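PDB 5UAM: ulvan Lyase-PL25, which cleaves ulvan, the sulfated polysaccharide of green-seaweed cell walls, as a polysaccharide lyase of family PL25. Local coordinates for residues T53-Q58 against G74-P79; M104-D107 against Y111-I114; I114-H119 against W152-N157; I168-D171 against I175-F178. All coordinates share one frame; numbering follows the deposited sequence. Where two conformers were deposited one is given.

Contact 1: residues T53-Q58 against G74-P79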
loop_
_atom_site.group_PDB
_atom_site.type_symbol
_atom_site.label_atom_id
_atom_site.label_comp_id
_atom_site.label_asym_id
_atom_site.label_seq_id
_atom_site.Cartn_x
_atom_site.Cartn_y
_atom_site.Cartn_z
ATOM N N THR A 53 -4.016 5.656 -18.394
ATOM C CA THR A 53 -3.970 5.291 -16.981
ATOM C C THR A 53 -4.396 3.836 -16.836
ATOM O O THR A 53 -5.514 3.472 -17.209
ATOM C CB THR A 53 -4.820 6.208 -16.099
ATOM O OG1 THR A 53 -4.368 7.552 -16.240
ATOM C CG2 THR A 53 -4.688 5.833 -14.622
ATOM N N TYR A 54 -3.488 3.014 -16.321
ATOM C CA TYR A 54 -3.735 1.616 -16.032
ATOM C C TYR A 54 -4.130 1.485 -14.576
ATOM O O TYR A 54 -3.522 2.110 -13.714
ATOM C CB TYR A 54 -2.469 0.796 -16.288
ATOM C CG TYR A 54 -1.962 0.942 -17.704
ATOM C CD1 TYR A 54 -1.051 1.942 -18.030
ATOM C CD2 TYR A 54 -2.412 0.109 -18.722
ATOM C CE1 TYR A 54 -0.579 2.091 -19.336
ATOM C CE2 TYR A 54 -1.958 0.255 -20.030
ATOM C CZ TYR A 54 -1.046 1.251 -20.327
ATOM O OH TYR A 54 -0.593 1.426 -21.607
ATOM N N VAL A 55 -5.138 0.665 -14.301
ATOM C CA VAL A 55 -5.683 0.528 -12.955
ATOM C C VAL A 55 -5.887 -0.947 -12.641
ATOM O O VAL A 55 -6.274 -1.730 -13.519
ATOM C CB VAL A 55 -6.999 1.310 -12.805
ATOM C CG1 VAL A 55 -6.749 2.813 -13.071
ATOM C CG2 VAL A 55 -8.087 0.778 -13.736
ATOM N N SER A 56 -5.608 -1.331 -11.395
ATOM C CA SER A 56 -5.806 -2.709 -10.960
ATOM C C SER A 56 -6.444 -2.758 -9.577
ATOM O O SER A 56 -6.245 -1.878 -8.733
ATOM C CB SER A 56 -4.504 -3.509 -10.976
ATOM O OG SER A 56 -3.621 -3.111 -9.940
ATOM N N TYR A 57 -7.216 -3.818 -9.352
ATOM C CA TYR A 57 -7.970 -3.980 -8.111
ATOM C C TYR A 57 -8.323 -5.461 -7.965
ATOM O O TYR A 57 -8.169 -6.258 -8.891
ATOM C CB TYR A 57 -9.251 -3.102 -8.104
ATOM C CG TYR A 57 -10.211 -3.534 -9.181
ATOM C CD1 TYR A 57 -10.030 -3.144 -10.508
ATOM C CD2 TYR A 57 -11.264 -4.397 -8.893
ATOM C CE1 TYR A 57 -10.864 -3.615 -11.506
ATOM C CE2 TYR A 57 -12.119 -4.867 -9.894
ATOM C CZ TYR A 57 -11.903 -4.470 -11.200
ATOM O OH TYR A 57 -12.747 -4.924 -12.194
ATOM N N GLN A 58 -8.824 -5.818 -6.784
ATOM C CA GLN A 58 -9.202 -7.193 -6.480
ATOM C C GLN A 58 -10.668 -7.439 -6.833
ATOM O O GLN A 58 -11.571 -6.782 -6.305
ATOM C CB GLN A 58 -8.964 -7.407 -4.993
ATOM C CG GLN A 58 -9.340 -8.746 -4.478
ATOM C CD GLN A 58 -9.134 -8.798 -2.996
ATOM O OE1 GLN A 58 -8.028 -9.027 -2.523
ATOM N NE2 GLN A 58 -10.182 -8.534 -2.245
ATOM N N GLY A 74 -10.877 8.955 -24.690
ATOM C CA GLY A 74 -11.964 8.747 -23.766
ATOM C C GLY A 74 -12.404 7.311 -23.625
ATOM O O GLY A 74 -13.473 7.070 -23.058
ATOM N N GLN A 75 -11.624 6.354 -24.119
ATOM C CA GLN A 75 -12.037 4.959 -24.194
ATOM C C GLN A 75 -11.439 4.173 -23.036
ATOM O O GLN A 75 -10.245 4.295 -22.734
ATOM C CB GLN A 75 -11.573 4.311 -25.503
ATOM N N TRP A 76 -12.276 3.354 -22.407
ATOM C CA TRP A 76 -11.853 2.357 -21.448
ATOM C C TRP A 76 -11.658 1.003 -22.119
ATOM O O TRP A 76 -12.398 0.620 -23.032
ATOM C CB TRP A 76 -12.927 2.175 -20.366
ATOM C CG TRP A 76 -13.028 3.286 -19.378
ATOM C CD1 TRP A 76 -13.821 4.400 -19.459
ATOM C CD2 TRP A 76 -12.321 3.379 -18.139
ATOM N NE1 TRP A 76 -13.630 5.179 -18.342
ATOM C CE2 TRP A 76 -12.723 4.573 -17.518
ATOM C CE3 TRP A 76 -11.373 2.563 -17.491
ATOM C CZ2 TRP A 76 -12.208 4.977 -16.266
ATOM C CZ3 TRP A 76 -10.881 2.960 -16.262
ATOM C CH2 TRP A 76 -11.301 4.160 -15.667
ATOM N N GLN A 77 -10.674 0.258 -21.610
ATOM C CA GLN A 77 -10.472 -1.147 -21.924
ATOM C C GLN A 77 -10.550 -1.963 -20.647
ATOM O O GLN A 77 -10.079 -1.530 -19.595
ATOM C CB GLN A 77 -9.079 -1.393 -22.514
ATOM C CG GLN A 77 -8.762 -0.595 -23.765
ATOM C CD GLN A 77 -9.400 -1.167 -24.998
ATOM O OE1 GLN A 77 -9.249 -2.350 -25.299
ATOM N NE2 GLN A 77 -10.117 -0.324 -25.735
ATOM N N GLY A 78 -11.120 -3.153 -20.745
ATOM C CA GLY A 78 -11.206 -4.042 -19.621
ATOM C C GLY A 78 -12.406 -3.738 -18.757
ATOM O O GLY A 78 -13.316 -3.010 -19.147
ATOM N N PRO A 79 -12.431 -4.295 -17.556
ATOM C CA PRO A 79 -11.340 -5.020 -16.897
ATOM C C PRO A 79 -11.147 -6.445 -17.423
ATOM O O PRO A 79 -12.075 -7.095 -17.912
ATOM C CB PRO A 79 -11.798 -5.056 -15.453
ATOM C CG PRO A 79 -13.285 -5.093 -15.535
ATOM C CD PRO A 79 -13.618 -4.179 -16.694
#
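Two rings of this contact are met at their edges. Near the plane of the Trp76 indole lies the methyl CG2 of Val55, whose closest indole atom is CZ3, 4.4 Å from CG2; the indole also meets the ring of Phe29, nearly parallel to it. Near the plane of the Tyr57 ring lies CB of Pro79. Tyr57 brings its phenol end, not its face, to the proline: OH is 3.4 Å from Pro79 CG and as close to Pro79 CB, while the ring carbon CZ stands 4.3 Å from Pro79 CB. The phenol crosses the pyrrolidine at a slant. CG of Tyr57 sits in the crowded position between backbone N and carbonyl carbon (chi1 64°), which carries the ring over toward the other strand. Residues 53-58 and 74-79 belong to the second and fourth strands of one four-stranded antiparallel blade of the beta-propeller. Strand 64-70 runs between them, so no hydrogen bond joins the two segments directly and the side chains span the gap. Their touching parts run in nearly the same direction, 27° apart, as expected of strands one place removed in an antiparallel sheet. Pro79 follows a cis peptide bond, and Gly78 before it has a positive phi (85°) in a conformation where a CB would be jammed against the carbonyl O of Gln77. Tyr57 OH, besides touching the proline, is hydrogen-bonded to Asn32 OD1; Trp76 NE1 is hydrogen-bonded to Thr451 O. Leu443 and Met441 of strand 439-444 touch Trp76 and Tyr57 respectively.

Contact 2: residues M104-D107 against Y111-I114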
loop_
_atom_site.group_PDB
_atom_site.type_symbol
_atom_site.label_atom_id
_atom_site.label_comp_id
_atom_site.label_asym_id
_atom_site.label_seq_id
_atom_site.Cartn_x
_atom_site.Cartn_y
_atom_site.Cartn_z
ATOM N N MET A 104 1.001 -3.221 -9.402
ATOM C CA MET A 104 1.346 -3.112 -10.818
ATOM C C MET A 104 2.716 -2.477 -11.042
ATOM O O MET A 104 3.163 -1.638 -10.266
ATOM C CB MET A 104 0.306 -2.220 -11.523
ATOM C CG MET A 104 0.414 -2.190 -13.017
ATOM S SD MET A 104 -0.723 -0.913 -13.676
ATOM C CE MET A 104 -2.285 -1.574 -13.143
ATOM N N LEU A 105 3.373 -2.867 -12.143
ATOM C CA LEU A 105 4.597 -2.236 -12.615
ATOM C C LEU A 105 4.673 -2.376 -14.133
ATOM O O LEU A 105 4.395 -3.455 -14.667
ATOM C CB LEU A 105 5.825 -2.889 -11.948
ATOM C CG LEU A 105 7.192 -2.305 -12.294
ATOM C CD1 LEU A 105 8.115 -2.414 -11.100
ATOM C CD2 LEU A 105 7.818 -3.024 -13.496
ATOM N N ILE A 106 5.094 -1.319 -14.823
ATOM C CA ILE A 106 5.330 -1.374 -16.272
ATOM C C ILE A 106 6.837 -1.379 -16.500
ATOM O O ILE A 106 7.531 -0.451 -16.066
ATOM C CB ILE A 106 4.672 -0.205 -17.025
ATOM C CG1 ILE A 106 3.181 -0.174 -16.733
ATOM C CG2 ILE A 106 4.978 -0.313 -18.535
ATOM C CD1 ILE A 106 2.450 1.006 -17.392
ATOM N N ASP A 107 7.357 -2.420 -17.147
ATOM C CA ASP A 107 8.798 -2.519 -17.338
ATOM C C ASP A 107 9.263 -1.685 -18.535
ATOM O O ASP A 107 8.466 -1.121 -19.289
ATOM C CB ASP A 107 9.269 -3.981 -17.340
ATOM C CG ASP A 107 8.931 -4.744 -18.594
ATOM O OD1 ASP A 107 8.775 -4.146 -19.682
ATOM O OD2 ASP A 107 8.829 -5.996 -18.488
ATOM N N TYR A 111 6.023 -4.240 -20.929
ATOM C CA TYR A 111 5.193 -5.293 -20.373
ATOM C C TYR A 111 4.629 -4.845 -19.036
ATOM O O TYR A 111 5.308 -4.177 -18.257
ATOM C CB TYR A 111 5.992 -6.587 -20.211
ATOM C CG TYR A 111 6.381 -7.185 -21.544
ATOM C CD1 TYR A 111 5.515 -8.047 -22.210
ATOM C CD2 TYR A 111 7.599 -6.894 -22.145
ATOM C CE1 TYR A 111 5.852 -8.600 -23.420
ATOM C CE2 TYR A 111 7.941 -7.451 -23.367
ATOM C CZ TYR A 111 7.057 -8.298 -24.000
ATOM O OH TYR A 111 7.376 -8.863 -25.225
ATOM N N ILE A 112 3.376 -5.203 -18.777
ATOM C CA ILE A 112 2.718 -4.866 -17.526
ATOM C C ILE A 112 2.832 -6.072 -16.611
ATOM O O ILE A 112 2.457 -7.192 -16.987
ATOM C CB ILE A 112 1.256 -4.468 -17.771
ATOM C CG1 ILE A 112 1.206 -3.324 -18.795
ATOM C CG2 ILE A 112 0.572 -4.054 -16.468
ATOM C CD1 ILE A 112 -0.095 -3.175 -19.470
ATOM N N HIS A 113 3.354 -5.845 -15.413
ATOM C CA HIS A 113 3.510 -6.870 -14.400
ATOM C C HIS A 113 2.492 -6.655 -13.300
ATOM O O HIS A 113 2.247 -5.521 -12.888
ATOM C CB HIS A 113 4.888 -6.754 -13.769
ATOM C CG HIS A 113 5.994 -7.041 -14.721
ATOM N ND1 HIS A 113 6.691 -8.226 -14.729
ATOM C CD2 HIS A 113 6.494 -6.300 -15.734
ATOM C CE1 HIS A 113 7.596 -8.193 -15.690
ATOM N NE2 HIS A 113 7.497 -7.029 -16.309
ATOM N N ILE A 114 1.921 -7.758 -12.824
ATOM C CA ILE A 114 0.969 -7.751 -11.726
ATOM C C ILE A 114 1.482 -8.731 -10.672
ATOM O O ILE A 114 1.696 -9.910 -10.962
ATOM C CB ILE A 114 -0.454 -8.113 -12.196
ATOM C CG1 ILE A 114 -1.007 -7.007 -13.109
ATOM C CG2 ILE A 114 -1.378 -8.364 -11.006
ATOM C CD1 ILE A 114 -1.379 -5.740 -12.412
#
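Asp107 and His113 meet through a nearly straight bond, His113 NE2 to Asp107 OD2 at 2.8 Å. The carboxylate oxygen lies in the imidazole plane, yet the nitrogen comes to it from above the carboxylate plane, the two planes being 61° apart. The other oxygen, Asp107 OD1, accepts the backbone N of Tyr111 at 3.0 Å, well out of the carboxylate plane (54°), and takes Glu109 N in the turn. Asp107 N returns a bond to Tyr111 O, so carboxylate and backbone together tie off the hairpin of strands 103-106 and 112-116. With an alanine here, His113 NE2 and the turn amides would probably lose their acceptor. Behind it, Leu105 and His113 form an antiparallel hydrogen-bonded pair, with His113 N to Leu105 O at 2.7 Å. On the opposite face Met104 CG lies 3.9 Å from Ile112 CG2, and Met104 CB meets Ile114 CD1 at 4.0 Å. Further out, His113 ND1 is hydrogen-bonded to His140 NE2, whose own ND1 reaches Asn157 OD1. Both outer nitrogens, His113 NE2 and His140 ND1, face acceptors, so the N...N bond between the rings needs a third proton; one ring is probably imidazolium, a charge the buried Asp107 carboxylate would help to stabilise.

Contact 3: residues I114-H119 against W152-N157. With PO4 (phosphate ion), chain E.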
loop_
_atom_site.group_PDB
_atom_site.type_symbol
_atom_site.label_atom_id
_atom_site.label_comp_id
_atom_site.label_asym_id
_atom_site.label_seq_id
_atom_site.Cartn_x
_atom_site.Cartn_y
_atom_site.Cartn_z
ATOM N N ILE A 114 1.921 -7.758 -12.824
ATOM C CA ILE A 114 0.969 -7.751 -11.726
ATOM C C ILE A 114 1.482 -8.731 -10.672
ATOM O O ILE A 114 1.696 -9.910 -10.962
ATOM C CB ILE A 114 -0.454 -8.113 -12.196
ATOM C CG1 ILE A 114 -1.007 -7.007 -13.109
ATOM C CG2 ILE A 114 -1.378 -8.364 -11.006
ATOM C CD1 ILE A 114 -1.379 -5.740 -12.412
ATOM N N PHE A 115 1.725 -8.235 -9.466
ATOM C CA PHE A 115 2.095 -9.056 -8.320
ATOM C C PHE A 115 0.861 -9.175 -7.433
ATOM O O PHE A 115 0.174 -8.180 -7.204
ATOM C CB PHE A 115 3.251 -8.382 -7.571
ATOM C CG PHE A 115 4.440 -8.114 -8.443
ATOM C CD1 PHE A 115 5.414 -9.075 -8.646
ATOM C CD2 PHE A 115 4.576 -6.905 -9.075
ATOM C CE1 PHE A 115 6.515 -8.825 -9.448
ATOM C CE2 PHE A 115 5.676 -6.647 -9.886
ATOM C CZ PHE A 115 6.639 -7.609 -10.069
ATOM N N TYR A 116 0.545 -10.383 -6.984
ATOM C CA TYR A 116 -0.757 -10.594 -6.363
ATOM C C TYR A 116 -0.788 -11.937 -5.644
ATOM O O TYR A 116 0.112 -12.767 -5.787
ATOM C CB TYR A 116 -1.850 -10.583 -7.438
ATOM C CG TYR A 116 -1.839 -11.820 -8.317
ATOM C CD1 TYR A 116 -0.928 -11.963 -9.359
ATOM C CD2 TYR A 116 -2.716 -12.871 -8.084
ATOM C CE1 TYR A 116 -0.910 -13.108 -10.141
ATOM C CE2 TYR A 116 -2.696 -14.014 -8.854
ATOM C CZ TYR A 116 -1.788 -14.133 -9.873
ATOM O OH TYR A 116 -1.779 -15.284 -10.637
ATOM N N GLY A 117 -1.846 -12.159 -4.879
ATOM C CA GLY A 117 -2.221 -13.486 -4.453
ATOM C C GLY A 117 -1.651 -13.969 -3.129
ATOM O O GLY A 117 -2.125 -14.984 -2.619
ATOM N N GLY A 118 -0.647 -13.313 -2.564
ATOM C CA GLY A 118 0.058 -13.868 -1.419
ATOM C C GLY A 118 -0.469 -13.399 -0.074
ATOM O O GLY A 118 -0.726 -12.216 0.130
ATOM N N HIS A 119 -0.574 -14.346 0.862
ATOM C CA HIS A 119 -0.694 -14.009 2.272
ATOM C C HIS A 119 0.264 -14.859 3.081
ATOM O O HIS A 119 -0.075 -15.411 4.135
ATOM C CB HIS A 119 -2.126 -14.085 2.780
ATOM C CG HIS A 119 -2.340 -13.386 4.085
ATOM N ND1 HIS A 119 -3.573 -13.347 4.696
ATOM C CD2 HIS A 119 -1.503 -12.667 4.873
ATOM C CE1 HIS A 119 -3.484 -12.656 5.822
ATOM N NE2 HIS A 119 -2.242 -12.224 5.947
ATOM N N TRP A 152 -2.505 -12.539 -20.464
ATOM C CA TRP A 152 -1.564 -12.658 -19.359
ATOM C C TRP A 152 -0.916 -14.034 -19.332
ATOM O O TRP A 152 -1.496 -15.030 -19.777
ATOM C CB TRP A 152 -2.315 -12.411 -18.025
ATOM C CG TRP A 152 -2.808 -11.013 -18.025
ATOM C CD1 TRP A 152 -3.970 -10.545 -18.583
ATOM C CD2 TRP A 152 -2.108 -9.886 -17.541
ATOM N NE1 TRP A 152 -4.028 -9.176 -18.448
ATOM C CE2 TRP A 152 -2.889 -8.750 -17.817
ATOM C CE3 TRP A 152 -0.895 -9.717 -16.870
ATOM C CZ2 TRP A 152 -2.471 -7.468 -17.479
ATOM C CZ3 TRP A 152 -0.494 -8.442 -16.522
ATOM C CH2 TRP A 152 -1.287 -7.332 -16.834
ATOM N N GLU A 153 0.290 -14.084 -18.787
ATOM C CA GLU A 153 0.944 -15.347 -18.506
ATOM C C GLU A 153 1.548 -15.301 -17.113
ATOM O O GLU A 153 1.932 -14.244 -16.598
ATOM C CB GLU A 153 2.006 -15.701 -19.551
ATOM C CG GLU A 153 3.162 -14.737 -19.602
ATOM C CD GLU A 153 4.131 -15.031 -20.750
ATOM O OE1 GLU A 153 3.805 -15.893 -21.598
ATOM O OE2 GLU A 153 5.215 -14.402 -20.796
ATOM N N ASP A 154 1.616 -16.475 -16.510
ATOM C CA ASP A 154 2.187 -16.625 -15.191
ATOM C C ASP A 154 3.709 -16.665 -15.267
ATOM O O ASP A 154 4.289 -17.368 -16.109
ATOM C CB ASP A 154 1.676 -17.928 -14.574
ATOM C CG ASP A 154 0.165 -17.982 -14.502
ATOM O OD1 ASP A 154 -0.439 -16.956 -14.131
ATOM O OD2 ASP A 154 -0.432 -19.033 -14.843
ATOM N N LEU A 155 4.384 -15.966 -14.368
ATOM C CA LEU A 155 5.817 -16.200 -14.187
ATOM C C LEU A 155 6.129 -16.887 -12.873
ATOM O O LEU A 155 6.988 -17.763 -12.818
ATOM C CB LEU A 155 6.601 -14.883 -14.242
ATOM C CG LEU A 155 6.454 -14.068 -15.523
ATOM C CD1 LEU A 155 7.397 -12.875 -15.495
ATOM C CD2 LEU A 155 6.731 -14.935 -16.753
ATOM N N ASN A 156 5.349 -16.581 -11.869
ATOM C CA ASN A 156 5.585 -16.892 -10.477
ATOM C C ASN A 156 7.042 -17.215 -10.191
ATOM O O ASN A 156 7.382 -18.354 -9.858
ATOM C CB ASN A 156 4.653 -18.044 -10.138
ATOM C CG ASN A 156 3.215 -17.713 -10.486
ATOM O OD1 ASN A 156 2.834 -16.537 -10.466
ATOM N ND2 ASN A 156 2.414 -18.730 -10.824
ATOM N N ASN A 157 7.900 -16.201 -10.341
ATOM C CA ASN A 157 9.352 -16.322 -10.240
ATOM C C ASN A 157 9.902 -15.540 -9.040
ATOM O O ASN A 157 11.094 -15.192 -8.998
ATOM C CB ASN A 157 10.014 -15.817 -11.525
ATOM C CG ASN A 157 9.697 -14.361 -11.804
ATOM O OD1 ASN A 157 8.877 -13.771 -11.125
ATOM N ND2 ASN A 157 10.326 -13.787 -12.810
HETATM P P PO4 E . -1.531 -9.515 8.622
HETATM O O1 PO4 E . -2.025 -10.075 9.940
HETATM O O2 PO4 E . -0.335 -8.681 8.832
HETATM O O3 PO4 E . -2.670 -8.672 8.098
HETATM O O4 PO4 E . -1.192 -10.692 7.713
HETATM O O HOH W 1 0.486 -15.491 -12.075
HETATM O O HOH W 2 -2.644 -17.518 -12.658
#
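In the propeller blade built from strands 103-106, 112-116, 139-143 and 152-154, Ile114 and Tyr116 of the second strand reach past the third to Trp152 and Asp154 of the fourth, at the outer edge of the blade, and the chain then leaves the second strand for the substrate site at His119. Ile114 offers CG1 to the far rim of the indole, 3.7 Å from Trp152 CZ3; the approach is slanted. Trp152 NE1 is turned to the carbonyl O of Ile149. Farther along, Tyr116 OH and Asp154 OD1 stand 4.1 Å apart, too far for a direct bond, and two waters bridge them. One lies in the plane of the phenol ring, 2.7 Å from Tyr116 OH; it is hydrogen-bonded to Asp154 OD1 and lies 3.0 Å from Asn156 OD1. The second donates to the same carboxylate oxygen and is 3.1 Å from Tyr116 OH. Tyr116 OH is also hydrogen-bonded to the backbone N of Ile84.

At the other end, His119 NE2 donates to O4 of a phosphate ion at 2.6 Å and 171°, the oxygen lying in the imidazole plane. With CG opposite the backbone N (chi1 -164°), the ring extends toward the ion, while ND1 is hydrogen-bonded to Asp97 OD2 and the ring stacks on that of His99, the probable proton donor. Replacing His119 with an alanine would probably leave Asp97 without its imidazole mate and the anion short of one donor. The phosphate, probably from the crystallisation liquor, is also bound by His99, His184, Tyr222 and Arg180; such a cluster is consistent with a pocket that receives an acidic group of ulvan.

Contact 4: residues I168-D171 against I175-F178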
loop_
_atom_site.group_PDB
_atom_site.type_symbol
_atom_site.label_atom_id
_atom_site.label_comp_id
_atom_site.label_asym_id
_atom_site.label_seq_id
_atom_site.Cartn_x
_atom_site.Cartn_y
_atom_site.Cartn_z
ATOM N N ILE A 168 8.800 -1.158 -7.396
ATOM C CA ILE A 168 9.466 0.091 -7.751
ATOM C C ILE A 168 10.412 -0.173 -8.908
ATOM O O ILE A 168 11.176 -1.141 -8.884
ATOM C CB ILE A 168 10.230 0.671 -6.548
ATOM C CG1 ILE A 168 9.244 0.903 -5.405
ATOM C CG2 ILE A 168 10.934 1.976 -6.929
ATOM C CD1 ILE A 168 9.890 1.411 -4.149
ATOM N N LYS A 169 10.359 0.682 -9.927
ATOM C CA LYS A 169 11.292 0.621 -11.043
ATOM C C LYS A 169 12.190 1.848 -11.003
ATOM O O LYS A 169 11.708 2.983 -10.914
ATOM C CB LYS A 169 10.563 0.588 -12.385
ATOM C CG LYS A 169 11.506 0.348 -13.562
ATOM C CD LYS A 169 10.771 0.215 -14.887
ATOM C CE LYS A 169 10.166 1.504 -15.321
ATOM N NZ LYS A 169 9.646 1.385 -16.744
ATOM N N MET A 170 13.492 1.630 -11.109
ATOM C CA MET A 170 14.422 2.742 -11.109
ATOM C C MET A 170 14.655 3.263 -12.528
ATOM O O MET A 170 14.229 2.670 -13.520
ATOM C CB MET A 170 15.742 2.313 -10.478
ATOM C CG MET A 170 15.582 1.644 -9.115
ATOM S SD MET A 170 14.590 2.581 -7.927
ATOM C CE MET A 170 15.656 3.994 -7.600
ATOM N N ASP A 171 15.367 4.396 -12.613
ATOM C CA ASP A 171 15.577 5.024 -13.912
ATOM C C ASP A 171 16.300 4.097 -14.879
ATOM O O ASP A 171 16.080 4.176 -16.094
ATOM C CB ASP A 171 16.349 6.337 -13.760
ATOM C CG ASP A 171 15.565 7.411 -13.020
ATOM O OD1 ASP A 171 14.331 7.277 -12.888
ATOM O OD2 ASP A 171 16.195 8.400 -12.573
ATOM N N ILE A 175 14.190 -3.393 -11.263
ATOM C CA ILE A 175 12.913 -3.583 -10.582
ATOM C C ILE A 175 13.183 -4.125 -9.190
ATOM O O ILE A 175 13.921 -5.114 -9.027
ATOM C CB ILE A 175 12.000 -4.538 -11.362
ATOM C CG1 ILE A 175 11.555 -3.868 -12.665
ATOM C CG2 ILE A 175 10.809 -4.955 -10.512
ATOM C CD1 ILE A 175 11.013 -4.835 -13.653
ATOM N N TYR A 176 12.589 -3.482 -8.190
ATOM C CA TYR A 176 12.647 -3.945 -6.811
ATOM C C TYR A 176 11.243 -4.252 -6.330
ATOM O O TYR A 176 10.356 -3.396 -6.413
ATOM C CB TYR A 176 13.268 -2.885 -5.896
ATOM C CG TYR A 176 14.714 -2.628 -6.197
ATOM C CD1 TYR A 176 15.105 -1.783 -7.230
ATOM C CD2 TYR A 176 15.716 -3.240 -5.447
ATOM C CE1 TYR A 176 16.443 -1.559 -7.489
ATOM C CE2 TYR A 176 17.043 -3.032 -5.709
ATOM C CZ TYR A 176 17.415 -2.181 -6.725
ATOM O OH TYR A 176 18.750 -1.967 -6.988
ATOM N N LEU A 177 11.049 -5.461 -5.808
ATOM C CA LEU A 177 9.783 -5.862 -5.210
ATOM C C LEU A 177 10.016 -6.000 -3.715
ATOM O O LEU A 177 10.819 -6.831 -3.292
ATOM C CB LEU A 177 9.271 -7.193 -5.771
ATOM C CG LEU A 177 7.877 -7.578 -5.278
ATOM C CD1 LEU A 177 6.828 -6.673 -5.904
ATOM C CD2 LEU A 177 7.593 -9.052 -5.638
ATOM N N PHE A 178 9.333 -5.169 -2.934
ATOM C CA PHE A 178 9.413 -5.178 -1.479
ATOM C C PHE A 178 8.185 -5.893 -0.924
ATOM O O PHE A 178 7.075 -5.735 -1.437
ATOM C CB PHE A 178 9.430 -3.742 -0.945
ATOM C CG PHE A 178 10.664 -2.999 -1.287
ATOM C CD1 PHE A 178 10.779 -2.415 -2.526
ATOM C CD2 PHE A 178 11.701 -2.894 -0.386
ATOM C CE1 PHE A 178 11.899 -1.725 -2.877
ATOM C CE2 PHE A 178 12.878 -2.216 -0.752
ATOM C CZ PHE A 178 12.947 -1.642 -2.004
#
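Met170 and Tyr176 cross at about a right angle; Met170 CG meets the Tyr176 ring obliquely, neither over its face nor at its edge. The methionine chain is bent twice (chi2 -52°, chi3 -68°), with Met170 CG making the close contact, 3.7 Å from Tyr176 CE1, and SD standing 5.4 Å from the ring centroid and 57° off the ring normal, an oblique Met-aromatic contact. Ile168 and Phe178 also meet at a slant, with the methyl CD1 of Ile168 3.9 Å from Phe178 CE1. Tyr176 is further held by edge-to-face meetings with Tyr190 and Phe266, and Ile233 of strand 232-243 touches Ile168, Met170 and Phe178 alike. Lys169 and Ile175 point to the other face of the sheet, where Lys169 CG lies 4.3 Å from Ile175 CG1. The lysine then runs away from its neighbour: NZ forms a salt bridge with Asp108 OD1 and a hydrogen bond with Ile106 O, in the adjoining blade. Between the strands, Ile168 N donates to Tyr176 O at 2.9 Å and Tyr176 N to Ile168 O at 2.8 Å, the latter almost straight. This reciprocal pair marks an antiparallel beta hairpin, here formed by strands 165-169 and 175-180, the start of a propeller sheet just after the probable proton acceptor Tyr164.

The four contacts follow one another along the chain and step through three successive sheets of the propeller. Contact 1 lies in the blade of strands 46-49, 52-58, 64-70 and 75-81; contacts 2 and 3, centred 11 Å apart, share Ile114 and strand 112-116 in the next blade; contact 4 opens the sheet that follows. Contact 2 is the middle piece: Met104 packs on Tyr54 and Ser56 of contact 1, while contacts 2 and 4 have centres 11 Å apart and touch through Leu105 and Ile175. Phe115 of contact 3 reaches Leu177 of contact 4. Contacts 1 and 4, 22 Å apart, do not touch. Neighbouring blades are thus joined face to face, and contact 3 alone extends to the bound phosphate in the substrate site.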